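Iron superoxide dismutase (Trypanosoma cruzi, PDB 2GPC) probably catalyses the dismutation of superoxide to dioxygen and hydrogen peroxide at an iron centre. Local coordinates at residues N99-S104 against G134-Y139; V128-S133 against P151-L156; E110-V115 against Q179-V184; W124-K129 against Y139-A144. All coordinates share one frame; numbering follows the deposited sequence.

Contact 1: residues N99-S104 against G134-Y139; sequences NASFGS and GKLKVY
S101 and A100, in the last turn of helix 92-102, bond to L136 and K135 at the start of strand 135-142. The stronger bond is short: the backbone N of L136 gives its hydrogen to S101 OG at 2.7 Å, with an N-H...O angle of 156°. S101 OG lies beside its own backbone N, opposite the carbonyl carbon (chi1 -75°), and from there faces the edge of the strand. The second bond is weak, from K135 NZ to A100 O at 3.2 Å; the lysine chain bends at chi2 and chi4 to bring its ammonium back over the helix end.

Packing by the F102 ring makes up most of the rest. F102 lies across the strand, its far rim against three successive residues: CE2 meets L136 CB at 3.7 Å, CZ comes to 3.8 Å from K137 CA, and CE1 touches V138 CG2 at 4.0 Å. The backbone N of V138 sits at the ring edge, near its plane. F108 and L127 also pack on the F102 ring, while K137 turns its ammonium to a salt bridge with D130.

This is a helix C-terminus docked on an outer strand of the sheet, in the alpha+beta C-terminal domain of iron/manganese superoxide dismutases.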
loop_
_atom_site.group_PDB
_atom_site.type_symbol
_atom_site.label_atom_id
_atom_site.label_comp_id
_atom_site.label_asym_id
_atom_site.label_seq_id
_atom_site.Cartn_x
_atom_site.Cartn_y
_atom_site.Cartn_z
ATOM N N ASN A 99 -9.246 -1.551 30.122
ATOM C CA ASN A 99 -9.588 -2.747 30.894
ATOM C C ASN A 99 -11.094 -3.059 30.803
ATOM O O ASN A 99 -11.481 -4.207 30.662
ATOM C CB ASN A 99 -9.177 -2.574 32.363
ATOM C CG ASN A 99 -7.667 -2.559 32.562
ATOM O OD1 ASN A 99 -6.905 -3.042 31.715
ATOM N ND2 ASN A 99 -7.225 -1.974 33.680
ATOM N N ALA A 100 -11.929 -2.022 30.861
ATOM C CA ALA A 100 -13.383 -2.172 30.796
ATOM C C ALA A 100 -13.887 -2.660 29.438
ATOM O O ALA A 100 -14.881 -3.388 29.372
ATOM C CB ALA A 100 -14.062 -0.868 31.149
ATOM N N SER A 101 -13.204 -2.266 28.363
ATOM C CA SER A 101 -13.631 -2.587 27.005
ATOM C C SER A 101 -13.010 -3.868 26.475
ATOM O O SER A 101 -13.646 -4.580 25.694
ATOM C CB SER A 101 -13.289 -1.438 26.047
ATOM O OG SER A 101 -14.174 -0.346 26.213
ATOM N N PHE A 102 -11.779 -4.159 26.889
ATOM C CA PHE A 102 -11.000 -5.282 26.340
ATOM C C PHE A 102 -10.686 -6.392 27.348
ATOM O O PHE A 102 -10.218 -7.464 26.955
ATOM C CB PHE A 102 -9.682 -4.779 25.742
ATOM C CG PHE A 102 -9.860 -3.831 24.586
ATOM C CD1 PHE A 102 -10.216 -4.299 23.336
ATOM C CD2 PHE A 102 -9.667 -2.470 24.748
ATOM C CE1 PHE A 102 -10.383 -3.421 22.266
ATOM C CE2 PHE A 102 -9.832 -1.594 23.688
ATOM C CZ PHE A 102 -10.199 -2.074 22.448
ATOM N N GLY A 103 -10.939 -6.131 28.631
ATOM C CA GLY A 103 -10.648 -7.058 29.711
ATOM C C GLY A 103 -9.326 -6.718 30.377
ATOM O O GLY A 103 -9.252 -6.568 31.600
ATOM N N SER A 104 -8.279 -6.589 29.565
ATOM C CA SER A 104 -6.963 -6.182 30.043
ATOM C C SER A 104 -6.175 -5.455 28.948
ATOM O O SER A 104 -6.535 -5.492 27.769
ATOM C CB SER A 104 -6.168 -7.405 30.495
ATOM O OG SER A 104 -5.886 -8.242 29.387
ATOM N N GLY A 134 -19.887 4.278 24.632
ATOM C CA GLY A 134 -18.780 4.489 25.551
ATOM C C GLY A 134 -17.658 3.462 25.449
ATOM O O GLY A 134 -16.622 3.629 26.089
ATOM N N LYS A 135 -17.833 2.419 24.637
ATOM C CA LYS A 135 -16.881 1.298 24.600
ATOM C C LYS A 135 -15.714 1.623 23.666
ATOM O O LYS A 135 -15.901 2.223 22.602
ATOM C CB LYS A 135 -17.570 -0.003 24.148
ATOM C CG LYS A 135 -17.487 -1.167 25.150
ATOM C CD LYS A 135 -18.414 -0.957 26.337
ATOM C CE LYS A 135 -18.725 -2.258 27.083
ATOM N NZ LYS A 135 -17.774 -2.485 28.204
ATOM N N LEU A 136 -14.509 1.245 24.078
ATOM C CA LEU A 136 -13.331 1.341 23.226
ATOM C C LEU A 136 -13.321 0.175 22.236
ATOM O O LEU A 136 -13.784 -0.922 22.560
ATOM C CB LEU A 136 -12.052 1.365 24.063
ATOM C CG LEU A 136 -11.557 2.754 24.488
ATOM C CD1 LEU A 136 -12.686 3.675 24.926
ATOM C CD2 LEU A 136 -10.509 2.641 25.574
ATOM N N LYS A 137 -12.816 0.431 21.027
ATOM C CA LYS A 137 -12.732 -0.582 19.978
ATOM C C LYS A 137 -11.455 -0.421 19.145
ATOM O O LYS A 137 -10.982 0.693 18.927
ATOM C CB LYS A 137 -13.936 -0.479 19.037
ATOM C CG LYS A 137 -15.269 -0.841 19.670
ATOM C CD LYS A 137 -16.393 -0.585 18.680
ATOM C CE LYS A 137 -17.760 -0.894 19.269
ATOM N NZ LYS A 137 -18.807 -0.530 18.278
ATOM N N VAL A 138 -10.912 -1.547 18.693
ATOM C CA VAL A 138 -9.846 -1.561 17.708
ATOM C C VAL A 138 -10.545 -1.558 16.361
ATOM O O VAL A 138 -11.537 -2.273 16.156
ATOM C CB VAL A 138 -8.936 -2.796 17.842
ATOM C CG1 VAL A 138 -8.054 -2.979 16.591
ATOM C CG2 VAL A 138 -8.086 -2.692 19.079
ATOM N N TYR A 139 -10.005 -0.768 15.449
ATOM C CA TYR A 139 -10.662 -0.409 14.204
ATOM C C TYR A 139 -9.567 -0.189 13.164
ATOM O O TYR A 139 -8.526 0.337 13.488
ATOM C CB TYR A 139 -11.436 0.881 14.456
ATOM C CG TYR A 139 -12.200 1.438 13.284
ATOM C CD1 TYR A 139 -13.256 0.732 12.716
ATOM C CD2 TYR A 139 -11.883 2.685 12.762
ATOM C CE1 TYR A 139 -13.967 1.249 11.655
ATOM C CE2 TYR A 139 -12.590 3.206 11.703
ATOM C CZ TYR A 139 -13.629 2.482 11.159
ATOM O OH TYR A 139 -14.332 3.000 10.107
#

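Contact 2: residues V128-S133 against P151-L156; sequences VKDTNS and PNLKPL
V128 to D130 and L153 to L156 run antiparallel, at 156°, with K129 and K154 as the hydrogen-bonded pair, flanked by the non-hydrogen-bonded pairs V128-P155 and D130-L153. This joins the central strand of the three-stranded superoxide dismutase sheet to one of its outer strands. K129 N binds K154 O at 2.9 Å, and K154 N returns the bond to K129 O.

On one face L153 CD2 lies against V128 CG2 and also packs 3.8 Å from D130 CG. On the other, the K129 and K154 chains share a face and carry their ammonium groups to different main partners, E97 and the C-terminal carboxylate of L194; that nearby negative charge probably eases the pairing of two lysines.

Past the strand end, N152 O takes two bonds from T131, one from N at 2.8 Å and one from OG1 at 3.0 Å. N132 lays its amide nearly parallel to that of N152, the planes 12° apart, with OD1 3.3 Å from N152 CB. D130 OD2 pairs with K137, while D130 OD1 is gripped from opposite faces of the carboxylate: N132 N closes an Asx turn on one, and N152 ND2 donates almost straight, 173° at 3.0 Å, on the other.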
loop_
_atom_site.group_PDB
_atom_site.type_symbol
_atom_site.label_atom_id
_atom_site.label_comp_id
_atom_site.label_asym_id
_atom_site.label_seq_id
_atom_site.Cartn_x
_atom_site.Cartn_y
_atom_site.Cartn_z
ATOM N N VAL A 128 -10.251 3.535 18.943
ATOM C CA VAL A 128 -11.294 4.556 18.966
ATOM C C VAL A 128 -12.199 4.347 20.177
ATOM O O VAL A 128 -12.238 3.265 20.752
ATOM C CB VAL A 128 -12.177 4.539 17.671
ATOM C CG1 VAL A 128 -11.339 4.827 16.416
ATOM C CG2 VAL A 128 -12.939 3.235 17.530
ATOM N N LYS A 129 -12.919 5.391 20.553
ATOM C CA LYS A 129 -14.003 5.291 21.511
ATOM C C LYS A 129 -15.288 5.473 20.724
ATOM O O LYS A 129 -15.463 6.491 20.057
ATOM C CB LYS A 129 -13.864 6.377 22.583
ATOM C CG LYS A 129 -14.998 6.423 23.614
ATOM C CD LYS A 129 -14.578 7.316 24.786
ATOM C CE LYS A 129 -15.391 7.125 26.035
ATOM N NZ LYS A 129 -14.863 8.036 27.118
ATOM N N ASP A 130 -16.157 4.464 20.760
ATOM C CA ASP A 130 -17.475 4.548 20.135
ATOM C C ASP A 130 -18.423 5.269 21.085
ATOM O O ASP A 130 -18.862 4.692 22.081
ATOM C CB ASP A 130 -17.995 3.146 19.812
ATOM C CG ASP A 130 -19.256 3.163 18.974
ATOM O OD1 ASP A 130 -19.931 4.217 18.877
ATOM O OD2 ASP A 130 -19.654 2.144 18.387
ATOM N N THR A 131 -18.719 6.536 20.792
ATOM C CA THR A 131 -19.565 7.348 21.676
ATOM C C THR A 131 -21.041 6.955 21.641
ATOM O O THR A 131 -21.808 7.454 22.438
ATOM C CB THR A 131 -19.407 8.857 21.384
ATOM O OG1 THR A 131 -19.691 9.137 20.004
ATOM C CG2 THR A 131 -17.974 9.296 21.582
ATOM N N ASN A 132 -21.440 6.060 20.739
ATOM C CA ASN A 132 -22.764 5.441 20.840
ATOM C C ASN A 132 -22.946 4.612 22.116
ATOM O O ASN A 132 -24.065 4.518 22.624
ATOM C CB ASN A 132 -23.066 4.558 19.625
ATOM C CG ASN A 132 -23.150 5.351 18.333
ATOM O OD1 ASN A 132 -23.192 6.579 18.349
ATOM N ND2 ASN A 132 -23.177 4.648 17.208
ATOM N N SER A 133 -21.858 4.014 22.608
ATOM C CA SER A 133 -21.887 3.115 23.775
ATOM C C SER A 133 -20.912 3.477 24.918
ATOM O O SER A 133 -21.103 3.036 26.051
ATOM C CB SER A 133 -21.582 1.694 23.315
ATOM O OG SER A 133 -20.222 1.568 22.910
ATOM N N PRO A 151 -18.895 9.460 12.516
ATOM C CA PRO A 151 -18.746 10.495 13.556
ATOM C C PRO A 151 -18.888 10.036 15.014
ATOM O O PRO A 151 -18.495 10.780 15.905
ATOM C CB PRO A 151 -19.862 11.497 13.216
ATOM C CG PRO A 151 -20.202 11.243 11.845
ATOM C CD PRO A 151 -20.011 9.774 11.612
ATOM N N ASN A 152 -19.483 8.868 15.237
ATOM C CA ASN A 152 -19.505 8.235 16.560
ATOM C C ASN A 152 -18.138 7.713 17.051
ATOM O O ASN A 152 -17.956 7.500 18.249
ATOM C CB ASN A 152 -20.503 7.071 16.574
ATOM C CG ASN A 152 -20.212 6.045 15.494
ATOM O OD1 ASN A 152 -20.174 6.383 14.309
ATOM N ND2 ASN A 152 -20.000 4.787 15.895
ATOM N N LEU A 153 -17.188 7.504 16.141
ATOM C CA LEU A 153 -15.912 6.867 16.484
ATOM C C LEU A 153 -14.810 7.885 16.748
ATOM O O LEU A 153 -14.061 8.245 15.823
ATOM C CB LEU A 153 -15.469 5.928 15.358
ATOM C CG LEU A 153 -16.400 4.800 14.942
ATOM C CD1 LEU A 153 -15.725 3.966 13.862
ATOM C CD2 LEU A 153 -16.810 3.925 16.124
ATOM N N LYS A 154 -14.697 8.338 17.998
ATOM C CA LYS A 154 -13.661 9.291 18.389
ATOM C C LYS A 154 -12.262 8.655 18.346
ATOM O O LYS A 154 -12.002 7.662 19.027
ATOM C CB LYS A 154 -13.930 9.846 19.789
ATOM C CG LYS A 154 -12.972 10.954 20.222
ATOM C CD LYS A 154 -13.679 12.078 20.986
ATOM C CE LYS A 154 -14.355 11.577 22.263
ATOM N NZ LYS A 154 -14.287 12.602 23.368
ATOM N N PRO A 155 -11.361 9.211 17.547
ATOM C CA PRO A 155 -10.019 8.636 17.429
ATOM C C PRO A 155 -9.172 8.880 18.680
ATOM O O PRO A 155 -9.153 9.981 19.219
ATOM C CB PRO A 155 -9.438 9.327 16.193
ATOM C CG PRO A 155 -10.211 10.565 16.014
ATOM C CD PRO A 155 -11.546 10.382 16.673
ATOM N N LEU A 156 -8.499 7.831 19.139
ATOM C CA LEU A 156 -7.615 7.914 20.300
ATOM C C LEU A 156 -6.138 7.695 19.959
ATOM O O LEU A 156 -5.263 8.312 20.567
ATOM C CB LEU A 156 -8.037 6.893 21.352
ATOM C CG LEU A 156 -9.480 6.967 21.867
ATOM C CD1 LEU A 156 -9.651 5.965 23.001
ATOM C CD2 LEU A 156 -9.873 8.349 22.312
#

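Contact 3: residues E110-V115 against Q179-V184; sequences EEFTNV and QTFWNV
Q179 and T113 are joined through a water. The Q179 side chain starts out away from helix 105-118, but a bend at chi2 returns its amide, and NE2 donates to the water at 3.0 Å. That water in turn donates to T113 OG1 at 3.2 Å, so the water bridges the amide and the hydroxyl, while Q179 NE2 touches the T113 methyl, CG2, at 4.2 Å.

Two residues on, F181 reaches toward the other helix, and the F181 and F112 side chains cross at about a right angle. F181 CE2 lies 4.1 Å from F112 CE1 and equally far from F112 CZ, so one corner of the first ring rests on the far end of the second. L157 and C159 of strand 153-160 also pack on F181.

W182 carries the most contact. Its six-membered ring lies obliquely against F112, the planes at 66° and the centroids 5.2 Å apart. The closest approach is between W182 CZ2 and F112 CD1, at 3.5 Å. F112 holds its ring there with CG opposite its backbone N. At the indole edge W182 NE1 donates to T113 OG1 at 3.0 Å, a bent bond of 141° with the oxygen tilted from the ring plane. T113 OG1 also bonds K109 O, so the hydroxyl joins its own helix, the indole and the water. K109 makes a cation-pi contact with W182.

The segments 110-115 and 179-184, of helices 105-118 and 174-184, cross at 134° with axes 11.4 Å apart at closest. Large aromatic side chains bridge the wide separation, making an aromatic helix-helix interface against the sheet of the superoxide dismutase C-terminal domain.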
loop_
_atom_site.group_PDB
_atom_site.type_symbol
_atom_site.label_atom_id
_atom_site.label_comp_id
_atom_site.label_asym_id
_atom_site.label_seq_id
_atom_site.Cartn_x
_atom_site.Cartn_y
_atom_site.Cartn_z
ATOM N N GLU A 110 -2.941 -7.396 22.022
ATOM C CA GLU A 110 -3.002 -8.498 21.076
ATOM C C GLU A 110 -3.950 -8.173 19.911
ATOM O O GLU A 110 -3.622 -8.440 18.759
ATOM C CB GLU A 110 -3.418 -9.810 21.765
ATOM C CG GLU A 110 -3.621 -10.996 20.816
ATOM C CD GLU A 110 -2.315 -11.635 20.340
ATOM O OE1 GLU A 110 -1.220 -11.087 20.618
ATOM O OE2 GLU A 110 -2.381 -12.705 19.683
ATOM N N GLU A 111 -5.117 -7.605 20.204
ATOM C CA GLU A 111 -6.096 -7.314 19.160
ATOM C C GLU A 111 -5.589 -6.213 18.212
ATOM O O GLU A 111 -5.692 -6.351 17.003
ATOM C CB GLU A 111 -7.444 -6.941 19.776
ATOM C CG GLU A 111 -8.555 -6.702 18.763
ATOM C CD GLU A 111 -9.903 -6.427 19.409
ATOM O OE1 GLU A 111 -10.057 -6.645 20.634
ATOM O OE2 GLU A 111 -10.823 -6.004 18.679
ATOM N N PHE A 112 -5.019 -5.147 18.762
ATOM C CA PHE A 112 -4.490 -4.052 17.948
ATOM C C PHE A 112 -3.310 -4.524 17.096
ATOM O O PHE A 112 -3.268 -4.245 15.898
ATOM C CB PHE A 112 -4.104 -2.860 18.843
ATOM C CG PHE A 112 -3.639 -1.640 18.086
ATOM C CD1 PHE A 112 -2.360 -1.581 17.552
ATOM C CD2 PHE A 112 -4.478 -0.537 17.927
ATOM C CE1 PHE A 112 -1.919 -0.442 16.858
ATOM C CE2 PHE A 112 -4.046 0.597 17.233
ATOM C CZ PHE A 112 -2.758 0.647 16.710
ATOM N N THR A 113 -2.381 -5.258 17.710
ATOM C CA THR A 113 -1.224 -5.838 17.010
ATOM C C THR A 113 -1.649 -6.675 15.817
ATOM O O THR A 113 -1.169 -6.469 14.716
ATOM C CB THR A 113 -0.399 -6.725 17.959
ATOM O OG1 THR A 113 0.135 -5.939 19.029
ATOM C CG2 THR A 113 0.835 -7.313 17.263
ATOM N N ASN A 114 -2.557 -7.608 16.036
ATOM C CA ASN A 114 -2.972 -8.504 14.961
ATOM C C ASN A 114 -3.680 -7.771 13.818
ATOM O O ASN A 114 -3.463 -8.091 12.649
ATOM C CB ASN A 114 -3.804 -9.653 15.524
ATOM C CG ASN A 114 -2.967 -10.593 16.397
ATOM O OD1 ASN A 114 -1.729 -10.628 16.295
ATOM N ND2 ASN A 114 -3.635 -11.359 17.250
ATOM N N VAL A 115 -4.491 -6.774 14.151
ATOM C CA VAL A 115 -5.088 -5.903 13.132
ATOM C C VAL A 115 -4.006 -5.105 12.363
ATOM O O VAL A 115 -4.014 -5.056 11.144
ATOM C CB VAL A 115 -6.130 -4.933 13.767
ATOM C CG1 VAL A 115 -6.504 -3.816 12.819
ATOM C CG2 VAL A 115 -7.376 -5.695 14.185
ATOM N N GLN A 179 6.028 -3.659 16.916
ATOM C CA GLN A 179 6.638 -3.806 18.241
ATOM C C GLN A 179 7.284 -2.483 18.670
ATOM O O GLN A 179 7.153 -2.061 19.818
ATOM C CB GLN A 179 7.643 -4.975 18.271
ATOM C CG GLN A 179 6.953 -6.371 18.313
ATOM C CD GLN A 179 5.848 -6.477 19.391
ATOM O OE1 GLN A 179 6.137 -6.393 20.581
ATOM N NE2 GLN A 179 4.595 -6.649 18.968
ATOM N N THR A 180 7.950 -1.817 17.725
ATOM C CA THR A 180 8.536 -0.500 17.966
ATOM C C THR A 180 7.471 0.553 18.279
ATOM O O THR A 180 7.665 1.388 19.164
ATOM C CB THR A 180 9.381 -0.079 16.745
ATOM O OG1 THR A 180 10.655 -0.727 16.802
ATOM C CG2 THR A 180 9.706 1.409 16.750
ATOM N N PHE A 181 6.358 0.520 17.555
ATOM C CA PHE A 181 5.254 1.448 17.808
ATOM C C PHE A 181 4.843 1.350 19.268
ATOM O O PHE A 181 4.627 2.372 19.924
ATOM C CB PHE A 181 4.061 1.161 16.872
ATOM C CG PHE A 181 2.873 2.049 17.108
ATOM C CD1 PHE A 181 2.839 3.334 16.590
ATOM C CD2 PHE A 181 1.794 1.603 17.858
ATOM C CE1 PHE A 181 1.738 4.164 16.810
ATOM C CE2 PHE A 181 0.689 2.422 18.080
ATOM C CZ PHE A 181 0.667 3.711 17.551
ATOM N N TRP A 182 4.776 0.134 19.802
ATOM C CA TRP A 182 4.373 -0.041 21.199
ATOM C C TRP A 182 5.347 0.633 22.154
ATOM O O TRP A 182 4.940 1.116 23.211
ATOM C CB TRP A 182 4.191 -1.515 21.574
ATOM C CG TRP A 182 2.985 -2.156 20.956
ATOM C CD1 TRP A 182 2.977 -3.213 20.103
ATOM C CD2 TRP A 182 1.613 -1.783 21.147
ATOM N NE1 TRP A 182 1.688 -3.524 19.749
ATOM C CE2 TRP A 182 0.830 -2.660 20.375
ATOM C CE3 TRP A 182 0.964 -0.789 21.899
ATOM C CZ2 TRP A 182 -0.557 -2.576 20.322
ATOM C CZ3 TRP A 182 -0.411 -0.708 21.849
ATOM C CH2 TRP A 182 -1.160 -1.598 21.062
ATOM N N ASN A 183 6.620 0.679 21.783
ATOM C CA ASN A 183 7.636 1.324 22.608
ATOM C C ASN A 183 7.558 2.844 22.586
ATOM O O ASN A 183 8.226 3.490 23.383
ATOM C CB ASN A 183 9.049 0.891 22.182
ATOM C CG ASN A 183 9.364 -0.540 22.550
ATOM O OD1 ASN A 183 10.278 -1.152 21.981
ATOM N ND2 ASN A 183 8.631 -1.083 23.511
ATOM N N VAL A 184 6.767 3.414 21.673
ATOM C CA VAL A 184 6.637 4.869 21.576
ATOM C C VAL A 184 5.203 5.414 21.678
ATOM O O VAL A 184 4.997 6.609 21.484
ATOM C CB VAL A 184 7.312 5.420 20.284
ATOM C CG1 VAL A 184 8.806 5.157 20.309
ATOM C CG2 VAL A 184 6.674 4.852 19.026
HETATM O O HOH W 1 2.306 -7.660 20.562
#

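Contact 4: residues W124-K129 against Y139-A144; sequences WAWLVK and YQTHDA
The beta hairpin of strands 123-130 and 135-142 carries W124, whose side chain comes within about 4 Å of the iron, close enough to belong to the wall of the metal site. Four backbone bonds zip the strands together: W124 and T141 exchange one pair, W126 and Y139 the other. The shortest, W126 N to Y139 O at 2.7 Å, runs nearly along the C=O axis (175°).

T141 stands between the two tryptophans. Its OG1, lying between its own backbone N and carbonyl carbon (chi1 60°), accepts from W126 NE1 at 3.1 Å in the indole plane, and touches W124 CB at 3.3 Å. G145 O is a further partner of that hydroxyl. W126 CB packs on Y139 CB at 4.2 Å, and V128, two residues on from W126, brings CG2 to Y139 CB on the same face.

W124 NE1 bonds Q71 of helix 63-80, and its ring meets the metal ligand H75 edge-to-face. Beyond the strand end D143 OD2 bonds H142 NE2 of the second subunit. A125 faces F112 and A116 of helix 105-118, while on the tryptophan face W124 and W126 pack on N74, so helices 63-80 and 105-118 cover the two faces; both tryptophans also touch T158 on the neighbouring strand 153-160.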
loop_
_atom_site.group_PDB
_atom_site.type_symbol
_atom_site.label_atom_id
_atom_site.label_comp_id
_atom_site.label_asym_id
_atom_site.label_seq_id
_atom_site.Cartn_x
_atom_site.Cartn_y
_atom_site.Cartn_z
ATOM N N TRP A 124 -4.312 1.794 8.091
ATOM C CA TRP A 124 -4.184 2.476 9.386
ATOM C C TRP A 124 -4.865 1.611 10.443
ATOM O O TRP A 124 -5.988 1.140 10.240
ATOM C CB TRP A 124 -4.900 3.832 9.357
ATOM C CG TRP A 124 -4.365 4.827 8.390
ATOM C CD1 TRP A 124 -4.754 5.017 7.106
ATOM C CD2 TRP A 124 -3.326 5.778 8.640
ATOM N NE1 TRP A 124 -4.017 6.023 6.532
ATOM C CE2 TRP A 124 -3.131 6.508 7.455
ATOM C CE3 TRP A 124 -2.542 6.092 9.758
ATOM C CZ2 TRP A 124 -2.186 7.530 7.344
ATOM C CZ3 TRP A 124 -1.606 7.105 9.650
ATOM C CH2 TRP A 124 -1.434 7.811 8.445
ATOM N N ALA A 125 -4.189 1.392 11.560
ATOM C CA ALA A 125 -4.767 0.688 12.686
ATOM C C ALA A 125 -5.131 1.751 13.721
ATOM O O ALA A 125 -4.329 2.637 13.979
ATOM C CB ALA A 125 -3.775 -0.310 13.255
ATOM N N TRP A 126 -6.341 1.668 14.273
ATOM C CA TRP A 126 -6.853 2.649 15.242
ATOM C C TRP A 126 -7.325 2.025 16.548
ATOM O O TRP A 126 -7.814 0.886 16.578
ATOM C CB TRP A 126 -8.054 3.429 14.672
ATOM C CG TRP A 126 -7.781 4.195 13.420
ATOM C CD1 TRP A 126 -7.802 3.708 12.150
ATOM C CD2 TRP A 126 -7.459 5.589 13.307
ATOM N NE1 TRP A 126 -7.496 4.704 11.258
ATOM C CE2 TRP A 126 -7.294 5.871 11.941
ATOM C CE3 TRP A 126 -7.297 6.635 14.226
ATOM C CZ2 TRP A 126 -6.957 7.140 11.470
ATOM C CZ3 TRP A 126 -6.975 7.903 13.749
ATOM C CH2 TRP A 126 -6.802 8.137 12.390
ATOM N N LEU A 127 -7.172 2.795 17.629
ATOM C CA LEU A 127 -7.989 2.663 18.821
ATOM C C LEU A 127 -8.966 3.828 18.767
ATOM O O LEU A 127 -8.557 4.971 18.559
ATOM C CB LEU A 127 -7.140 2.766 20.093
ATOM C CG LEU A 127 -7.892 2.714 21.430
ATOM C CD1 LEU A 127 -8.626 1.378 21.596
ATOM C CD2 LEU A 127 -6.940 2.966 22.591
ATOM N N VAL A 128 -10.251 3.535 18.943
ATOM C CA VAL A 128 -11.294 4.556 18.966
ATOM C C VAL A 128 -12.199 4.347 20.177
ATOM O O VAL A 128 -12.238 3.265 20.752
ATOM C CB VAL A 128 -12.177 4.539 17.671
ATOM C CG1 VAL A 128 -11.339 4.827 16.416
ATOM C CG2 VAL A 128 -12.939 3.235 17.530
ATOM N N LYS A 129 -12.919 5.391 20.553
ATOM C CA LYS A 129 -14.003 5.291 21.511
ATOM C C LYS A 129 -15.288 5.473 20.724
ATOM O O LYS A 129 -15.463 6.491 20.057
ATOM C CB LYS A 129 -13.864 6.377 22.583
ATOM C CG LYS A 129 -14.998 6.423 23.614
ATOM C CD LYS A 129 -14.578 7.316 24.786
ATOM C CE LYS A 129 -15.391 7.125 26.035
ATOM N NZ LYS A 129 -14.863 8.036 27.118
ATOM N N TYR A 139 -10.005 -0.768 15.449
ATOM C CA TYR A 139 -10.662 -0.409 14.204
ATOM C C TYR A 139 -9.567 -0.189 13.164
ATOM O O TYR A 139 -8.526 0.337 13.488
ATOM C CB TYR A 139 -11.436 0.881 14.456
ATOM C CG TYR A 139 -12.200 1.438 13.284
ATOM C CD1 TYR A 139 -13.256 0.732 12.716
ATOM C CD2 TYR A 139 -11.883 2.685 12.762
ATOM C CE1 TYR A 139 -13.967 1.249 11.655
ATOM C CE2 TYR A 139 -12.590 3.206 11.703
ATOM C CZ TYR A 139 -13.629 2.482 11.159
ATOM O OH TYR A 139 -14.332 3.000 10.107
ATOM N N GLN A 140 -9.777 -0.621 11.929
ATOM C CA GLN A 140 -8.808 -0.357 10.866
ATOM C C GLN A 140 -9.465 0.410 9.731
ATOM O O GLN A 140 -10.667 0.269 9.475
ATOM C CB GLN A 140 -8.210 -1.659 10.344
ATOM C CG GLN A 140 -9.199 -2.591 9.662
ATOM C CD GLN A 140 -8.712 -4.017 9.665
ATOM O OE1 GLN A 140 -7.635 -4.313 9.140
ATOM N NE2 GLN A 140 -9.478 -4.903 10.293
ATOM N N THR A 141 -8.683 1.251 9.071
ATOM C CA THR A 141 -9.134 1.870 7.833
ATOM C C THR A 141 -8.191 1.492 6.709
ATOM O O THR A 141 -7.025 1.157 6.938
ATOM C CB THR A 141 -9.283 3.395 7.976
ATOM O OG1 THR A 141 -8.029 4.007 8.330
ATOM C CG2 THR A 141 -10.227 3.740 9.111
ATOM N N HIS A 142 -8.722 1.509 5.494
ATOM C CA HIS A 142 -7.971 1.122 4.324
ATOM C C HIS A 142 -7.636 2.386 3.544
ATOM O O HIS A 142 -8.452 3.306 3.452
ATOM C CB HIS A 142 -8.806 0.160 3.474
ATOM C CG HIS A 142 -8.018 -0.595 2.455
ATOM N ND1 HIS A 142 -6.931 -1.378 2.783
ATOM C CD2 HIS A 142 -8.166 -0.699 1.108
ATOM C CE1 HIS A 142 -6.449 -1.935 1.686
ATOM N NE2 HIS A 142 -7.184 -1.546 0.660
ATOM N N ASP A 143 -6.430 2.413 2.992
ATOM C CA ASP A 143 -5.930 3.539 2.207
ATOM C C ASP A 143 -5.939 4.829 3.026
ATOM O O ASP A 143 -5.173 4.930 3.984
ATOM C CB ASP A 143 -6.687 3.642 0.887
ATOM C CG ASP A 143 -6.540 2.396 0.052
ATOM O OD1 ASP A 143 -5.434 1.808 0.044
ATOM O OD2 ASP A 143 -7.464 1.926 -0.631
ATOM N N ALA A 144 -6.777 5.799 2.659
ATOM C CA ALA A 144 -6.870 7.074 3.377
ATOM C C ALA A 144 -8.081 7.122 4.298
ATOM O O ALA A 144 -8.371 8.159 4.875
ATOM C CB ALA A 144 -6.909 8.242 2.390
#

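From the N terminus, the segments come in the order 99-104, 110-115, 124-129 overlapping 128-133, 134-139, 139-144, 151-156 and 179-184. Contact 3 closes the longest loop, from helix 105-118 to helix 174-184, and contacts 2 and 4 nest inside it. Contact 1 begins before contact 3 and ends within it, so the two cross; it also crosses contacts 2 and 4. Contact 4 shares Y139 with contact 1, and V128 and K129 with contact 2. Contacts 2 and 4 thus join the central strand to both outer strands, while contact 1 fastens helix 92-102 to the sheet and F112 connects contact 3 to W126.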